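Local structure of PCP domain (Thermobifida fusca, 7KW3) at residues A11-V16 and D69-A74; D31-G36 and V40-L45. The protein probably serves as a peptidyl carrier domain of a non-ribosomal peptide synthetase, holding aminoacyl or peptidyl intermediates on a phosphopantetheine arm. All blocks are in the same frame, centred on the assembly; numbering follows the deposited sequence.

Interaction 1 (A11-V16 and D69-A74)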
# COMPACT_ATOMS: atom_id res chain seq x y z
N ALA A 11 0.88 6.59 -5.45
CA ALA A 11 1.65 7.49 -4.61
C ALA A 11 1.19 7.43 -3.16
O ALA A 11 2.01 7.43 -2.24
CB ALA A 11 1.56 8.92 -5.13
N ALA A 12 -0.12 7.36 -2.95
CA ALA A 12 -0.63 7.25 -1.59
C ALA A 12 -0.17 5.94 -0.95
O ALA A 12 0.27 5.94 0.21
CB ALA A 12 -2.15 7.37 -1.59
N LEU A 13 -0.24 4.83 -1.69
CA LEU A 13 0.12 3.54 -1.11
C LEU A 13 1.63 3.43 -0.87
O LEU A 13 2.06 2.85 0.14
CB LEU A 13 -0.38 2.39 -1.99
CG LEU A 13 -1.89 2.13 -1.95
CD1 LEU A 13 -2.31 1.07 -2.94
CD2 LEU A 13 -2.33 1.76 -0.56
N CYS A 14 2.45 3.98 -1.77
CA CYS A 14 3.89 4.06 -1.51
C CYS A 14 4.16 4.73 -0.17
O CYS A 14 4.93 4.22 0.65
CB CYS A 14 4.61 4.83 -2.62
SG CYS A 14 4.81 3.96 -4.18
N ALA A 15 3.54 5.89 0.05
CA ALA A 15 3.79 6.62 1.28
C ALA A 15 3.33 5.81 2.49
O ALA A 15 4.03 5.77 3.51
CB ALA A 15 3.08 7.98 1.23
N VAL A 16 2.19 5.13 2.37
CA VAL A 16 1.66 4.37 3.49
C VAL A 16 2.50 3.12 3.75
O VAL A 16 2.75 2.77 4.91
CB VAL A 16 0.17 4.03 3.25
CG1 VAL A 16 -0.33 3.04 4.29
CG2 VAL A 16 -0.67 5.30 3.32
N ASP A 69 -0.12 -3.10 -8.13
CA ASP A 69 -1.25 -4.01 -8.22
C ASP A 69 -2.33 -3.66 -7.20
O ASP A 69 -3.53 -3.72 -7.51
CB ASP A 69 -0.78 -5.45 -8.04
CG ASP A 69 0.17 -5.88 -9.14
OD1 ASP A 69 -0.02 -5.40 -10.28
OD2 ASP A 69 1.09 -6.67 -8.86
N LEU A 70 -1.92 -3.29 -5.99
CA LEU A 70 -2.88 -2.93 -4.95
C LEU A 70 -3.62 -1.65 -5.32
O LEU A 70 -4.84 -1.54 -5.11
CB LEU A 70 -2.16 -2.80 -3.61
CG LEU A 70 -3.02 -2.52 -2.38
CD1 LEU A 70 -4.07 -3.63 -2.21
CD2 LEU A 70 -2.15 -2.41 -1.14
N ALA A 71 -2.91 -0.68 -5.91
CA ALA A 71 -3.55 0.56 -6.33
C ALA A 71 -4.64 0.30 -7.36
O ALA A 71 -5.64 1.01 -7.39
CB ALA A 71 -2.51 1.53 -6.87
N ALA A 72 -4.46 -0.72 -8.19
CA ALA A 72 -5.42 -0.99 -9.26
C ALA A 72 -6.74 -1.54 -8.74
O ALA A 72 -7.78 -1.36 -9.40
CB ALA A 72 -4.81 -1.94 -10.29
N VAL A 73 -6.75 -2.23 -7.59
CA VAL A 73 -8.02 -2.69 -7.01
C VAL A 73 -8.60 -1.76 -5.96
O VAL A 73 -9.76 -1.95 -5.55
CB VAL A 73 -7.91 -4.11 -6.40
CG1 VAL A 73 -7.59 -5.13 -7.47
CG2 VAL A 73 -6.90 -4.14 -5.28
N ALA A 74 -7.85 -0.75 -5.51
CA ALA A 74 -8.37 0.19 -4.53
C ALA A 74 -9.56 0.96 -5.11
O ALA A 74 -9.72 1.11 -6.32
CB ALA A 74 -7.29 1.17 -4.09

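Interaction 2 (D31-G36 and V40-L45)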
# COMPACT_ATOMS: atom_id res chain seq x y z
N ASP A 31 6.95 -5.00 -2.92
CA ASP A 31 6.11 -6.09 -2.43
C ASP A 31 6.01 -5.95 -0.92
O ASP A 31 7.03 -6.00 -0.22
CB ASP A 31 6.72 -7.44 -2.80
CG ASP A 31 5.84 -8.63 -2.40
OD1 ASP A 31 5.52 -8.77 -1.20
OD2 ASP A 31 5.47 -9.42 -3.30
N PHE A 32 4.77 -5.81 -0.42
CA PHE A 32 4.57 -5.52 1.00
C PHE A 32 5.16 -6.61 1.89
O PHE A 32 5.82 -6.31 2.90
CB PHE A 32 3.07 -5.34 1.27
CG PHE A 32 2.76 -4.84 2.65
CD1 PHE A 32 3.06 -3.53 3.02
CD2 PHE A 32 2.13 -5.66 3.58
CE1 PHE A 32 2.76 -3.06 4.29
CE2 PHE A 32 1.81 -5.18 4.85
CZ PHE A 32 2.13 -3.88 5.21
N PHE A 33 4.99 -7.88 1.52
CA PHE A 33 5.51 -8.95 2.37
C PHE A 33 7.00 -9.20 2.15
O PHE A 33 7.69 -9.61 3.08
CB PHE A 33 4.68 -10.22 2.16
CG PHE A 33 3.25 -10.03 2.54
CD1 PHE A 33 2.87 -10.07 3.89
CD2 PHE A 33 2.31 -9.70 1.59
CE1 PHE A 33 1.56 -9.84 4.26
CE2 PHE A 33 0.99 -9.46 1.95
CZ PHE A 33 0.61 -9.53 3.29
N ALA A 34 7.52 -8.91 0.96
CA ALA A 34 8.96 -8.99 0.78
C ALA A 34 9.69 -7.96 1.64
O ALA A 34 10.85 -8.17 2.00
CB ALA A 34 9.32 -8.80 -0.70
N LEU A 35 9.02 -6.85 1.97
CA LEU A 35 9.60 -5.78 2.76
C LEU A 35 9.33 -5.93 4.25
O LEU A 35 9.61 -5.00 5.02
CB LEU A 35 9.07 -4.43 2.28
CG LEU A 35 9.57 -4.05 0.90
CD1 LEU A 35 9.02 -2.71 0.51
CD2 LEU A 35 11.09 -4.04 0.93
N GLY A 36 8.78 -7.06 4.67
CA GLY A 36 8.54 -7.32 6.07
C GLY A 36 7.09 -7.27 6.52
O GLY A 36 6.85 -7.26 7.73
N VAL A 40 -0.27 -7.98 11.36
CA VAL A 40 -0.35 -6.72 12.09
C VAL A 40 -0.15 -5.54 11.15
O VAL A 40 -0.92 -4.58 11.14
CB VAL A 40 0.68 -6.69 13.23
CG1 VAL A 40 0.56 -5.39 13.98
CG2 VAL A 40 0.52 -7.89 14.18
N LEU A 41 0.91 -5.60 10.34
CA LEU A 41 1.20 -4.46 9.49
C LEU A 41 0.18 -4.32 8.37
O LEU A 41 -0.05 -3.21 7.88
CB LEU A 41 2.62 -4.59 8.93
CG LEU A 41 3.68 -4.59 10.03
CD1 LEU A 41 5.07 -4.74 9.43
CD2 LEU A 41 3.59 -3.32 10.87
N THR A 42 -0.44 -5.43 7.95
CA THR A 42 -1.50 -5.37 6.95
C THR A 42 -2.70 -4.61 7.49
O THR A 42 -3.26 -3.73 6.82
CB THR A 42 -1.91 -6.78 6.52
OG1 THR A 42 -0.82 -7.43 5.85
CG2 THR A 42 -3.10 -6.75 5.57
N LEU A 43 -3.11 -4.95 8.72
CA LEU A 43 -4.17 -4.21 9.40
C LEU A 43 -3.87 -2.71 9.38
O LEU A 43 -4.75 -1.90 9.06
CB LEU A 43 -4.32 -4.72 10.83
CG LEU A 43 -5.55 -4.22 11.59
CD1 LEU A 43 -6.79 -4.77 10.93
CD2 LEU A 43 -5.53 -4.61 13.04
N ARG A 44 -2.64 -2.33 9.71
CA ARG A 44 -2.29 -0.91 9.75
C ARG A 44 -2.32 -0.29 8.37
O ARG A 44 -2.78 0.85 8.20
CB ARG A 44 -0.92 -0.72 10.39
CG ARG A 44 -0.92 -1.06 11.85
CD ARG A 44 0.47 -1.04 12.42
NE ARG A 44 0.47 -1.62 13.75
CZ ARG A 44 1.56 -1.81 14.48
NH1 ARG A 44 2.75 -1.47 14.00
NH2 ARG A 44 1.47 -2.35 15.69
N LEU A 45 -1.81 -1.01 7.36
CA LEU A 45 -1.85 -0.52 5.99
C LEU A 45 -3.27 -0.22 5.55
O LEU A 45 -3.53 0.82 4.93
CB LEU A 45 -1.19 -1.55 5.06
CG LEU A 45 -1.43 -1.51 3.55
CD1 LEU A 45 -0.97 -0.19 2.96
CD2 LEU A 45 -0.70 -2.66 2.88

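Interaction 1 (A11-V16 and D69-A74)
Leu-13 reaches across from helix 8-21 and sets one methyl, CD1, against the backbone and side chains of Leu-70 and Ala-71 on helix 67-73. This is where the contact is tight. CD1 of Leu-13 lies 3.5 Å from Ala-71 N and 3.6 Å from Ala-71 CA. It therefore rests on the helix backbone as well as on side chains. Leu-70 CG, 3.7 Å from Leu-13 CD1, and Ala-71 CB, 4.0 Å from the same methyl, meet it from two directions roughly at right angles.

The leucine is extended. CG is anti to the carbonyl carbon (chi1 -73°), and CD1 continues straight on from CA (chi2 175°), which carries that branch to the facing helix. The small Ala-71 side chain is consistent with the near approach of the backbones, whose closest CA atoms, Leu-13 and Ala-71, are 7.0 Å apart. No hydrogen bond crosses the contact. It is van der Waals packing.

The solvent side is loose by comparison. Asp-69 and Ala-72 point away from helix 8-21 and are exposed. Ala-71, though at the tightest point, is partly exposed, while Leu-13 and Leu-70 are buried.

The contact joins the first and last helices of the carrier-protein helical bundle. Leu-13 also packs on Ala-49 of helix 39-51, and Leu-70 touches Tyr-17 of helix 8-21 and Val-61 of helix 58-63. Just before strand 75-76, Ala-74 meets Ile-56, beside the antiparallel pair of strands 54-55 and 75-76.

Interaction 2 (D31-G36 and V40-L45)
The loop-to-helix joint at the GGDS signature of carrier proteins brings 31-36 against 40-45. As in other members of the family, the serine of this signature is probably the phosphopantetheine attachment point. That serine is the first residue of helix 39-51.

Phe-32 carries most of the contact from the loop. Its CG is anti to the backbone N (chi1 -171°), which sends the ring toward the helix. Leu-45 CD2 sits over one face in a CH-pi contact, 3.7 Å from the ring centroid and 9° off the normal. At the ring edge, Phe-32 CZ lies 3.5 Å from Leu-41 O, and CE2 lies 3.6 Å from Thr-42 OG1. That hydroxyl is hydrogen-bonded to Asp-38 O, one turn back and inside the signature. Phe-33 CZ comes obliquely to the same OG1.

The loop is also held from within. Asp-31 OD1 accepts from Ala-34 N in an Asx motif, and a type I turn runs from Phe-33 to Gly-36. Gly-36 has a positive phi (108°), a backbone region that glycine readily adopts. At the outer margin, Leu-41 CD1 touches Gly-36 O at 3.5 Å.

In the fold
Interaction 1 is a buried contact near the centre of the chain, and interaction 2 lies farther out and is only partly buried. The first ties together helices 8-21 and 67-73, far apart in sequence. The second is local, folding the loop back on the start of helix 39-51. Interaction 1 is one leucine methyl packed on side chains and helix backbone. Interaction 2 adds aromatic rings, a hydroxyl and backbone carbonyls, and it adjoins the likely attachment site. Leu-45 links the two: its CD1 packs on Val-16 CG1 at 3.6 Å, so the apolar core is continuous between them.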